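Long-range contacts in carboxynorspermidine decarboxylase (Campylobacter jejuni subsp. jejuni 81116, PDB 3N29), which probably decarboxylates carboxynorspermidine to norspermidine with pyridoxal-5'-phosphate as cofactor, as a beta/alpha-barrel-fold basic amino acid decarboxylase: residues 52-57 / 272-277; 75-80 / 376-381; 114-119 / 131-136; 139-144 / 156-161. All blocks are in the same frame, centred on the assembly; numbering follows the deposited sequence.

Contact 1: residues 52-57 / 272-277; sequences DKLRKN and EAVGWQ. With PLP (pyridoxal-5'-phosphate), chain C; NSD (N-(3-aminopropyl)propane-1,3-diamine), chain D.
Asn-57, on the helix 51-68, reaches across to the end of the short helix 272-275, where the chain leaves the last strand of the beta/alpha-barrel on its way to the C-terminal sheet. The case illustrates how one amide can tie down a helix end. Both hydrogens of ND2 are spent on backbone oxygens: the bond to Trp-276 O is 2.8 Å long and that to Val-274 O 3.1 Å, each nearly straight. Both acceptors lie in the plane of the amide, which fixes its rotation. At the acceptors the two bonds differ, since ND2 is tilted only 20° from the carbonyl plane of Trp-276 but stands well above that of Val-274. Beside this grip, Leu-54 places CD1 3.6 Å from Val-274 O, with its CG turned anti to the backbone N (chi1 176°); the same methyl meets Val-274 CG1. Ile-87 and Val-88 of helix 85-91 also touch Leu-54, making this the buried, close-packed side.

Toward solvent the fit is looser. Lys-53 lays the start of its chain alongside Gln-277 O, CB being 3.8 Å from that oxygen, while its NZ turns to a salt bridge with Glu-50. Gln-277 itself is exposed.

The short helix faces the active site at its other end. Glu-272 gives its backbone N to phosphate oxygen O1P of PLP at 2.9 Å, and its extended side chain accepts from the norspermidine amine, a short bond, 2.5 Å from N1 of NSD to Glu-272 OE1.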
# COMPACT_ATOMS: atom_id res chain seq x y z
N ASP A 52 -19.99 -8.75 17.89
CA ASP A 52 -20.70 -10.02 17.88
C ASP A 52 -20.08 -11.04 16.90
O ASP A 52 -20.00 -12.23 17.20
CB ASP A 52 -22.21 -9.87 17.57
CG ASP A 52 -23.03 -9.24 18.75
OD1 ASP A 52 -22.61 -9.34 19.93
OD2 ASP A 52 -24.06 -8.57 18.46
N LYS A 53 -19.67 -10.58 15.71
CA LYS A 53 -19.06 -11.46 14.72
C LYS A 53 -17.68 -11.87 15.12
O LYS A 53 -17.28 -13.05 14.94
CB LYS A 53 -18.98 -10.75 13.36
CG LYS A 53 -20.37 -10.28 12.86
CD LYS A 53 -21.08 -11.30 12.03
CE LYS A 53 -22.38 -10.68 11.35
NZ LYS A 53 -22.05 -9.47 10.51
N LEU A 54 -16.90 -10.93 15.67
CA LEU A 54 -15.57 -11.25 16.13
C LEU A 54 -15.66 -12.31 17.24
O LEU A 54 -14.89 -13.31 17.27
CB LEU A 54 -14.89 -10.04 16.72
CG LEU A 54 -13.50 -10.17 17.35
CD1 LEU A 54 -12.52 -10.80 16.31
CD2 LEU A 54 -12.89 -8.91 17.93
N ARG A 55 -16.58 -12.07 18.15
CA ARG A 55 -16.72 -13.04 19.27
C ARG A 55 -17.11 -14.45 18.82
O ARG A 55 -16.61 -15.39 19.42
CB ARG A 55 -17.66 -12.51 20.38
CG ARG A 55 -17.07 -11.46 21.25
CD ARG A 55 -18.05 -10.98 22.37
NE ARG A 55 -17.49 -9.95 23.20
CZ ARG A 55 -16.65 -10.19 24.20
NH1 ARG A 55 -16.29 -11.45 24.47
NH2 ARG A 55 -16.21 -9.20 24.93
N LYS A 56 -17.97 -14.57 17.83
CA LYS A 56 -18.34 -15.85 17.22
C LYS A 56 -17.13 -16.56 16.64
O LYS A 56 -16.94 -17.76 16.83
CB LYS A 56 -19.41 -15.67 16.12
CG LYS A 56 -20.83 -15.57 16.76
CD LYS A 56 -21.99 -15.44 15.77
CE LYS A 56 -23.19 -16.37 16.16
NZ LYS A 56 -23.51 -16.46 17.65
N ASN A 57 -16.30 -15.84 15.87
CA ASN A 57 -15.03 -16.43 15.42
C ASN A 57 -14.10 -16.89 16.54
O ASN A 57 -13.54 -17.96 16.48
CB ASN A 57 -14.22 -15.43 14.52
CG ASN A 57 -14.89 -15.12 13.19
OD1 ASN A 57 -15.92 -15.64 12.87
ND2 ASN A 57 -14.28 -14.23 12.40
N GLU A 272 -6.17 -14.26 9.43
CA GLU A 272 -7.39 -14.04 8.67
C GLU A 272 -8.62 -14.67 9.30
O GLU A 272 -9.65 -14.03 9.37
CB GLU A 272 -7.21 -14.52 7.25
CG GLU A 272 -8.43 -14.41 6.41
CD GLU A 272 -8.15 -14.66 4.94
OE1 GLU A 272 -6.99 -14.82 4.51
OE2 GLU A 272 -9.11 -14.80 4.24
N ALA A 273 -8.44 -15.83 9.90
CA ALA A 273 -9.53 -16.53 10.55
C ALA A 273 -10.15 -15.74 11.70
O ALA A 273 -11.31 -15.85 11.94
CB ALA A 273 -9.06 -17.85 11.03
N VAL A 274 -9.35 -15.02 12.43
CA VAL A 274 -9.85 -14.17 13.48
C VAL A 274 -10.74 -13.05 12.94
O VAL A 274 -11.77 -12.81 13.46
CB VAL A 274 -8.72 -13.60 14.32
CG1 VAL A 274 -9.23 -12.70 15.34
CG2 VAL A 274 -7.94 -14.70 14.97
N GLY A 275 -10.31 -12.42 11.86
CA GLY A 275 -10.99 -11.29 11.27
C GLY A 275 -12.02 -11.57 10.21
O GLY A 275 -12.66 -10.69 9.75
N TRP A 276 -12.18 -12.82 9.85
CA TRP A 276 -12.98 -13.23 8.73
C TRP A 276 -14.43 -12.86 8.92
O TRP A 276 -15.07 -13.31 9.83
CB TRP A 276 -12.84 -14.76 8.51
CG TRP A 276 -13.69 -15.30 7.44
CD1 TRP A 276 -14.85 -15.95 7.58
CD2 TRP A 276 -13.46 -15.21 6.05
NE1 TRP A 276 -15.38 -16.27 6.38
CE2 TRP A 276 -14.53 -15.82 5.41
CE3 TRP A 276 -12.46 -14.64 5.27
CZ2 TRP A 276 -14.63 -15.89 4.05
CZ3 TRP A 276 -12.56 -14.72 3.92
CH2 TRP A 276 -13.63 -15.35 3.32
N GLN A 277 -14.92 -12.05 8.01
CA GLN A 277 -16.29 -11.59 8.00
C GLN A 277 -16.70 -10.94 9.34
O GLN A 277 -17.77 -11.13 9.80
CB GLN A 277 -17.25 -12.69 7.57
CG GLN A 277 -16.94 -13.19 6.22
CD GLN A 277 -17.91 -14.17 5.64
OE1 GLN A 277 -18.69 -14.76 6.33
NE2 GLN A 277 -17.82 -14.36 4.36
N1 PLP C . 2.19 -17.20 10.81
C2 PLP C . 3.10 -16.74 9.90
C2A PLP C . 4.57 -17.05 10.08
C3 PLP C . 2.64 -15.92 8.83
O3 PLP C . 3.55 -15.42 7.90
C4 PLP C . 1.27 -15.61 8.70
C4A PLP C . 0.80 -14.71 7.57
C5 PLP C . 0.35 -16.15 9.61
C6 PLP C . 0.86 -16.95 10.66
C5A PLP C . -1.13 -15.87 9.52
O4P PLP C . -1.65 -16.21 8.25
P PLP C . -3.18 -16.10 7.91
O1P PLP C . -3.60 -14.68 8.25
O2P PLP C . -3.93 -17.11 8.83
O3P PLP C . -3.37 -16.51 6.52
C1 NSD D . -3.34 -14.30 4.29
N1 NSD D . -4.48 -15.16 4.34
C2 NSD D . -2.33 -14.73 3.28
N2 NSD D . -0.66 -13.01 3.22
C3 NSD D . -0.96 -14.20 3.56
N3 NSD D . -2.48 -9.16 2.20
C4 NSD D . -1.41 -12.18 2.64
C5 NSD D . -0.80 -10.83 2.38
C6 NSD D . -1.64 -10.02 1.43

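Contact 2: residues 75-80 / 376-381; sequences ALKGFA and IHYTIV. With PLP (pyridoxal-5'-phosphate), chain C; NSD (N-(3-aminopropyl)propane-1,3-diamine), chain D.
Gly-78 sets its CA over the centre of one face of the Tyr-378 ring, 3.5 Å from the ring centroid and only 14° off the normal, a CH-pi contact. The absence of a side chain at Gly-78 makes this approach possible. The phenol so supported gives its OH to PLP O1P, 2.6 Å away and at the ring edge, near the plane. Norspermidine runs close to the same ring, with NSD N3 3.0 Å from Tyr-378 CD1. From segment 75-80, next to Gly-78, Lys-77 leaves with CG anti to the backbone N (chi1 -167°), then bends at chi3 to bring NZ to its covalent bond with PLP C4A, while Ala-75 CB packs against C5A of the cofactor.

This is the cofactor site of a fold in which a lysine following the first strand of the beta/alpha-barrel carries PLP, and a tyrosine from the loop between strands 369-372 and 393-397 holds its phosphate.

Behind the ring, Tyr-378 N donates to Gly-78 O at 2.9 Å. Water 1 donates to Gly-78 O and Ile-376 O and accepts from Thr-379 N and Val-381 N, bracing the turn. Further out, Val-381 wedges CG2 3.4 Å from Lys-77 O, and Phe-79 lies side by side with Ile-376, Phe-79 CE1 to Ile-376 CG2 at 3.6 Å. Beyond them Tyr-414 and Asn-418 of the second subunit pack on Ala-80 and Val-381.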
# COMPACT_ATOMS: atom_id res chain seq x y z
N ALA A 75 -2.28 -14.11 14.71
CA ALA A 75 -1.18 -13.58 13.85
C ALA A 75 -1.49 -12.10 13.46
O ALA A 75 -2.39 -11.85 12.70
CB ALA A 75 -1.06 -14.44 12.54
N LEU A 76 -0.77 -11.16 14.05
CA LEU A 76 -1.03 -9.70 13.89
C LEU A 76 -0.86 -9.16 12.43
O LEU A 76 -1.46 -8.11 12.12
CB LEU A 76 -0.12 -8.88 14.80
CG LEU A 76 -0.57 -8.93 16.31
CD1 LEU A 76 0.57 -8.35 17.18
CD2 LEU A 76 -1.86 -8.14 16.59
N LYS A 77 -0.13 -9.90 11.60
CA LYS A 77 0.05 -9.56 10.19
C LYS A 77 -1.25 -9.18 9.53
O LYS A 77 -1.36 -8.21 8.88
CB LYS A 77 0.67 -10.73 9.38
CG LYS A 77 1.16 -10.18 7.94
CD LYS A 77 1.84 -11.24 7.05
CE LYS A 77 1.43 -12.54 7.66
NZ LYS A 77 1.88 -13.88 6.87
N GLY A 78 -2.27 -9.98 9.70
CA GLY A 78 -3.52 -9.73 9.01
C GLY A 78 -4.58 -8.96 9.81
O GLY A 78 -5.47 -8.34 9.22
N PHE A 79 -4.55 -9.06 11.12
CA PHE A 79 -5.60 -8.50 11.94
C PHE A 79 -4.98 -7.96 13.22
O PHE A 79 -4.41 -8.74 13.98
CB PHE A 79 -6.65 -9.57 12.28
CG PHE A 79 -7.80 -9.10 13.11
CD1 PHE A 79 -8.91 -8.53 12.52
CD2 PHE A 79 -7.79 -9.21 14.50
CE1 PHE A 79 -10.00 -8.14 13.30
CE2 PHE A 79 -8.88 -8.75 15.28
CZ PHE A 79 -9.97 -8.23 14.67
N ALA A 80 -5.03 -6.63 13.39
CA ALA A 80 -4.39 -6.02 14.53
C ALA A 80 -5.29 -4.94 15.09
O ALA A 80 -4.81 -3.90 15.51
CB ALA A 80 -3.03 -5.46 14.09
N ILE A 376 -12.00 -6.07 7.24
CA ILE A 376 -11.21 -5.80 8.44
C ILE A 376 -9.85 -6.49 8.41
O ILE A 376 -8.94 -5.99 9.03
CB ILE A 376 -11.97 -6.13 9.79
CG1 ILE A 376 -13.35 -5.52 9.77
CG2 ILE A 376 -11.14 -5.60 10.96
CD1 ILE A 376 -13.41 -3.95 9.76
N HIS A 377 -9.71 -7.62 7.70
CA HIS A 377 -8.41 -8.38 7.69
C HIS A 377 -7.65 -8.03 6.42
O HIS A 377 -8.29 -7.79 5.39
CB HIS A 377 -8.68 -9.88 7.80
CG HIS A 377 -9.42 -10.47 6.63
ND1 HIS A 377 -10.78 -10.59 6.56
CD2 HIS A 377 -8.94 -11.04 5.49
CE1 HIS A 377 -11.13 -11.18 5.43
NE2 HIS A 377 -10.02 -11.42 4.74
N TYR A 378 -6.33 -7.82 6.52
CA TYR A 378 -5.44 -7.50 5.36
C TYR A 378 -5.93 -6.25 4.65
O TYR A 378 -5.90 -6.16 3.40
CB TYR A 378 -5.31 -8.72 4.40
CG TYR A 378 -4.54 -9.85 5.07
CD1 TYR A 378 -3.14 -9.84 5.09
CD2 TYR A 378 -5.18 -10.89 5.70
CE1 TYR A 378 -2.43 -10.80 5.66
CE2 TYR A 378 -4.47 -11.89 6.34
CZ TYR A 378 -3.07 -11.83 6.32
OH TYR A 378 -2.36 -12.80 6.90
N THR A 379 -6.42 -5.29 5.44
CA THR A 379 -6.86 -4.02 4.88
C THR A 379 -6.18 -2.88 5.64
O THR A 379 -5.20 -2.27 5.20
CB THR A 379 -8.41 -3.82 4.99
OG1 THR A 379 -8.87 -4.23 6.33
CG2 THR A 379 -9.11 -4.63 3.88
N ILE A 380 -6.74 -2.61 6.81
CA ILE A 380 -6.24 -1.57 7.72
C ILE A 380 -4.73 -1.66 7.90
O ILE A 380 -4.01 -0.65 7.78
CB ILE A 380 -6.95 -1.64 9.08
CG1 ILE A 380 -8.47 -1.47 8.91
CG2 ILE A 380 -6.41 -0.57 10.04
CD1 ILE A 380 -9.27 -2.05 10.08
N VAL A 381 -4.26 -2.88 8.17
CA VAL A 381 -2.83 -3.13 8.42
C VAL A 381 -1.93 -2.75 7.25
O VAL A 381 -0.71 -2.68 7.45
CB VAL A 381 -2.58 -4.64 8.75
CG1 VAL A 381 -3.29 -5.00 10.13
CG2 VAL A 381 -3.05 -5.59 7.61
N1 PLP C . 2.19 -17.20 10.81
C2 PLP C . 3.10 -16.74 9.90
C2A PLP C . 4.57 -17.05 10.08
C3 PLP C . 2.64 -15.92 8.83
O3 PLP C . 3.55 -15.42 7.90
C4 PLP C . 1.27 -15.61 8.70
C4A PLP C . 0.80 -14.71 7.57
C5 PLP C . 0.35 -16.15 9.61
C6 PLP C . 0.86 -16.95 10.66
C5A PLP C . -1.13 -15.87 9.52
O4P PLP C . -1.65 -16.21 8.25
P PLP C . -3.18 -16.10 7.91
O1P PLP C . -3.60 -14.68 8.25
O2P PLP C . -3.93 -17.11 8.83
O3P PLP C . -3.37 -16.51 6.52
C1 NSD D . -3.34 -14.30 4.29
N1 NSD D . -4.48 -15.16 4.34
C2 NSD D . -2.33 -14.73 3.28
N2 NSD D . -0.66 -13.01 3.22
C3 NSD D . -0.96 -14.20 3.56
N3 NSD D . -2.48 -9.16 2.20
C4 NSD D . -1.41 -12.18 2.64
C5 NSD D . -0.80 -10.83 2.38
C6 NSD D . -1.64 -10.02 1.43
O HOH W 1 -6.39 -5.35 8.57
O HOH W 2 -6.95 -5.10 11.68

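Contact 3: residues 114-119 / 131-136; sequences IHTYSP and SLSHHI
His-115 and Thr-116 pair with His-135 and Ile-136 as neighbouring parallel strands of the barrel, Thr-116 N donating to His-135 O at 3.0 Å.

The side chains divide between the two faces of the sheet. On the face with the histidines, the His-115 and His-135 rings lie side by side and point the same way, their planes turned 59° to each other. His-115 CE1 sits over one face of the His-135 ring, toward its rim, and the two ND1 atoms are 3.0 Å apart. Trp-232 stacks on His-135, and Tyr-267 meets both rings. On the other face Thr-116 OG1 donates to Ser-133 OG at 2.8 Å, and Ser-133 OG in turn is bonded to Ile-129 O of helix 123-132, which makes the crossover between the strands, a beta-alpha-beta unit. Ile-114 packs its CD1 3.5 Å from Leu-132 O.

At the helix-to-strand turn, where the second strand starts, Ile-114 O takes a 2.7 Å bond from His-134 N and a weaker, longer one from His-135 N. Here His-134 bends back, with CG anti to its carbonyl carbon (chi1 -60°), and its ND1 accepts from Ile-114 N at 3.0 Å. ND1 of His-134 therefore carries a lone pair rather than a hydrogen. At His-115 the hydrogen bond between NE2 and Glu-113 would be expected to bias the imidazole toward a proton on NE2.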
# COMPACT_ATOMS: atom_id res chain seq x y z
N ILE A 114 3.64 -13.84 23.70
CA ILE A 114 4.19 -13.20 22.53
C ILE A 114 5.17 -14.14 21.84
O ILE A 114 6.11 -14.55 22.44
CB ILE A 114 4.91 -11.92 22.91
CG1 ILE A 114 3.95 -10.90 23.50
CG2 ILE A 114 5.64 -11.38 21.75
CD1 ILE A 114 4.58 -9.68 23.86
N HIS A 115 4.91 -14.44 20.59
CA HIS A 115 5.72 -15.31 19.78
C HIS A 115 6.21 -14.55 18.56
O HIS A 115 5.44 -14.17 17.73
CB HIS A 115 4.90 -16.49 19.33
CG HIS A 115 4.40 -17.34 20.44
ND1 HIS A 115 4.72 -18.67 20.56
CD2 HIS A 115 3.63 -17.05 21.51
CE1 HIS A 115 4.15 -19.16 21.64
NE2 HIS A 115 3.48 -18.20 22.22
N THR A 116 7.51 -14.44 18.43
CA THR A 116 8.13 -13.65 17.38
C THR A 116 8.95 -14.48 16.40
O THR A 116 9.73 -15.32 16.79
CB THR A 116 8.99 -12.56 17.99
OG1 THR A 116 8.26 -11.87 19.00
CG2 THR A 116 9.44 -11.60 16.95
N TYR A 117 8.76 -14.22 15.13
CA TYR A 117 9.44 -14.91 14.07
C TYR A 117 9.77 -13.81 13.08
O TYR A 117 8.90 -12.98 12.75
CB TYR A 117 8.51 -15.92 13.33
CG TYR A 117 9.06 -16.17 11.96
CD1 TYR A 117 10.25 -16.91 11.79
CD2 TYR A 117 8.46 -15.59 10.83
CE1 TYR A 117 10.80 -17.11 10.51
CE2 TYR A 117 9.02 -15.74 9.55
CZ TYR A 117 10.20 -16.48 9.39
OH TYR A 117 10.70 -16.60 8.12
N SER A 118 10.98 -13.83 12.56
CA SER A 118 11.32 -12.92 11.48
C SER A 118 12.29 -13.58 10.53
O SER A 118 13.15 -14.30 10.98
CB SER A 118 12.00 -11.71 12.03
OG SER A 118 12.44 -10.91 10.99
N PRO A 119 12.16 -13.32 9.23
CA PRO A 119 13.25 -13.81 8.33
C PRO A 119 14.58 -13.14 8.53
O PRO A 119 15.56 -13.63 8.03
CB PRO A 119 12.72 -13.48 6.92
CG PRO A 119 11.32 -13.01 7.12
CD PRO A 119 11.07 -12.66 8.51
N SER A 131 13.25 -9.33 25.46
CA SER A 131 12.62 -9.03 26.77
C SER A 131 11.10 -9.21 26.66
O SER A 131 10.44 -9.49 27.62
CB SER A 131 12.93 -7.61 27.27
OG SER A 131 12.48 -6.70 26.27
N LEU A 132 10.54 -9.12 25.46
CA LEU A 132 9.10 -9.20 25.31
C LEU A 132 8.59 -10.62 24.99
O LEU A 132 7.47 -10.97 25.37
CB LEU A 132 8.65 -8.28 24.19
CG LEU A 132 8.74 -6.76 24.43
CD1 LEU A 132 8.45 -6.15 23.10
CD2 LEU A 132 7.85 -6.20 25.60
N SER A 133 9.37 -11.43 24.27
CA SER A 133 8.85 -12.66 23.66
C SER A 133 8.93 -13.88 24.52
O SER A 133 9.92 -14.08 25.21
CB SER A 133 9.62 -12.93 22.37
OG SER A 133 9.53 -11.79 21.55
N HIS A 134 7.89 -14.71 24.50
CA HIS A 134 7.97 -16.04 25.11
C HIS A 134 8.72 -17.04 24.23
O HIS A 134 9.61 -17.78 24.72
CB HIS A 134 6.59 -16.53 25.50
CG HIS A 134 5.94 -15.63 26.49
ND1 HIS A 134 5.31 -14.47 26.10
CD2 HIS A 134 5.95 -15.64 27.85
CE1 HIS A 134 4.91 -13.82 27.19
NE2 HIS A 134 5.28 -14.51 28.26
N HIS A 135 8.36 -17.07 22.95
CA HIS A 135 9.04 -17.85 21.95
C HIS A 135 9.71 -16.93 20.91
O HIS A 135 9.12 -15.92 20.53
CB HIS A 135 8.03 -18.66 21.18
CG HIS A 135 7.44 -19.80 21.95
ND1 HIS A 135 6.72 -20.81 21.34
CD2 HIS A 135 7.41 -20.07 23.29
CE1 HIS A 135 6.35 -21.69 22.26
NE2 HIS A 135 6.75 -21.27 23.44
N ILE A 136 10.91 -17.32 20.45
CA ILE A 136 11.54 -16.72 19.30
C ILE A 136 11.85 -17.81 18.27
O ILE A 136 12.47 -18.84 18.58
CB ILE A 136 12.76 -15.92 19.68
CG1 ILE A 136 12.37 -14.68 20.51
CG2 ILE A 136 13.51 -15.36 18.39
CD1 ILE A 136 13.64 -13.97 21.19

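Contact 4: residues 139-144 / 156-161; sequences NSLAQF and LGLRCN
Phe-144 and Leu-158 meet at about a right angle: the benzyl CB rests 3.9 Å from Leu-158 CD2, and the same methyl reaches the start of the ring at CG. CG of Phe-144 lies anti to the backbone N (chi1 160°), a setting that carries the ring from the helix toward the strand. There Phe-144 CE1, on one flank of the ring, meets a second leucine, 3.8 Å from Leu-156 CD1, again with the side chains crossing nearly perpendicular. Both leucines approach the ring obliquely, and between them they engage its CG and its CE1 flank.

Leu-158 is shared. While CD2 serves Phe-144, its other methyl, CD1, touches Leu-141 CD2 at 4.1 Å, one turn earlier on the helix, so that each branch meets a different residue of the helix. No hydrogen bond joins the two segments; the core of the contact is apolar, an example of how leucines alternating along a barrel strand receive a covering helix.

The start of that helix is fixed by Ser-140 at the N-cap. Its OG accepts from Gln-143 N at 3.1 Å, and the same OG is hydrogen-bonded to Asp-287 of the second subunit. Further along the strand Arg-159 passes Asn-139, and its NH2 is bonded to His-202 O, in the neighbourhood of the PLP.

Helix 141-147 thus makes the crossover of a beta-alpha-beta unit and lies over strand 155-159, with Phe-138 of the preceding strand against Leu-156 and Leu-158, Ile-196 beside Phe-144 and Val-191 beside Leu-141.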
# COMPACT_ATOMS: atom_id res chain seq x y z
N ASN A 139 14.73 -18.04 11.31
CA ASN A 139 14.57 -18.41 9.91
C ASN A 139 15.75 -19.23 9.30
O ASN A 139 15.59 -19.86 8.30
CB ASN A 139 14.33 -17.16 9.04
CG ASN A 139 13.97 -17.51 7.64
OD1 ASN A 139 14.76 -17.27 6.69
ND2 ASN A 139 12.80 -18.15 7.49
N SER A 140 16.92 -19.22 9.93
CA SER A 140 18.08 -19.91 9.45
C SER A 140 18.98 -20.27 10.66
O SER A 140 18.90 -19.65 11.71
CB SER A 140 18.85 -18.97 8.51
OG SER A 140 19.48 -17.92 9.27
N LEU A 141 19.92 -21.18 10.43
CA LEU A 141 20.88 -21.58 11.47
C LEU A 141 21.80 -20.43 11.85
O LEU A 141 22.11 -20.25 13.03
CB LEU A 141 21.70 -22.78 11.01
CG LEU A 141 20.89 -24.07 10.89
CD1 LEU A 141 21.82 -25.23 10.42
CD2 LEU A 141 20.21 -24.38 12.22
N ALA A 142 22.23 -19.64 10.84
CA ALA A 142 23.09 -18.47 11.05
C ALA A 142 22.42 -17.47 12.00
O ALA A 142 23.05 -17.01 12.96
CB ALA A 142 23.46 -17.79 9.72
N GLN A 143 21.14 -17.19 11.79
CA GLN A 143 20.44 -16.23 12.63
C GLN A 143 20.33 -16.80 14.06
O GLN A 143 20.61 -16.10 15.04
CB GLN A 143 19.08 -15.91 12.04
CG GLN A 143 19.11 -14.94 10.88
CD GLN A 143 18.66 -13.58 11.31
OE1 GLN A 143 19.35 -12.58 11.11
NE2 GLN A 143 17.54 -13.55 11.92
N PHE A 144 20.00 -18.08 14.16
CA PHE A 144 19.96 -18.76 15.45
C PHE A 144 21.35 -18.66 16.13
O PHE A 144 21.47 -18.23 17.30
CB PHE A 144 19.52 -20.19 15.27
CG PHE A 144 19.86 -21.11 16.38
CD1 PHE A 144 19.63 -20.76 17.72
CD2 PHE A 144 20.39 -22.36 16.09
CE1 PHE A 144 19.99 -21.67 18.75
CE2 PHE A 144 20.73 -23.27 17.10
CZ PHE A 144 20.52 -22.92 18.42
N LEU A 156 13.32 -21.15 22.08
CA LEU A 156 13.84 -20.92 20.74
C LEU A 156 13.31 -21.99 19.82
O LEU A 156 13.27 -23.20 20.15
CB LEU A 156 15.36 -20.93 20.73
CG LEU A 156 16.11 -19.95 21.62
CD1 LEU A 156 17.62 -20.19 21.35
CD2 LEU A 156 15.66 -18.49 21.40
N GLY A 157 12.86 -21.54 18.66
CA GLY A 157 12.39 -22.45 17.62
C GLY A 157 13.09 -22.17 16.30
O GLY A 157 13.73 -21.10 16.12
N LEU A 158 12.96 -23.12 15.38
CA LEU A 158 13.38 -22.94 13.99
C LEU A 158 12.23 -23.15 13.02
O LEU A 158 11.44 -24.09 13.16
CB LEU A 158 14.49 -23.91 13.62
CG LEU A 158 15.78 -23.79 14.45
CD1 LEU A 158 16.65 -25.02 14.25
CD2 LEU A 158 16.57 -22.46 14.21
N ARG A 159 12.20 -22.32 11.98
CA ARG A 159 11.20 -22.46 10.95
C ARG A 159 11.70 -23.45 9.90
O ARG A 159 12.84 -23.39 9.47
CB ARG A 159 10.84 -21.13 10.31
CG ARG A 159 9.87 -21.35 9.18
CD ARG A 159 9.21 -20.08 8.73
NE ARG A 159 8.19 -20.24 7.70
CZ ARG A 159 7.49 -19.23 7.17
NH1 ARG A 159 7.74 -17.98 7.53
NH2 ARG A 159 6.56 -19.46 6.26
N CYS A 160 10.82 -24.36 9.52
CA CYS A 160 11.10 -25.47 8.61
C CYS A 160 10.47 -25.17 7.25
O CYS A 160 9.29 -24.78 7.17
CB CYS A 160 10.47 -26.71 9.17
SG CYS A 160 11.21 -27.15 10.77
N ASN A 161 11.24 -25.32 6.19
CA ASN A 161 10.76 -25.13 4.83
C ASN A 161 10.19 -26.48 4.44
O ASN A 161 10.92 -27.39 4.22
CB ASN A 161 11.89 -24.73 3.89
CG ASN A 161 11.43 -24.56 2.46
OD1 ASN A 161 10.37 -25.09 2.10
ND2 ASN A 161 12.24 -23.82 1.61

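Contacts 1 and 2 converge on one site: their centres are 12 Å apart and both touch PLP and norspermidine. They also meet directly, Gly-275 CA lying 3.7 Å from Phe-79 CD1, and O1P of the cofactor is held from both. Contacts 3 and 4 belong to successive beta-alpha-beta units of the same barrel, their centres likewise 12 Å apart, joined where Gly-157 N lies 2.7 Å from Ile-136 O, probably a hydrogen bond. They approach the cofactor from the barrel wall, the side chain of Arg-159 lying about 4 Å from PLP and that of His-115 about 9 Å. Contacts 2, 3 and 4 also touch the second subunit.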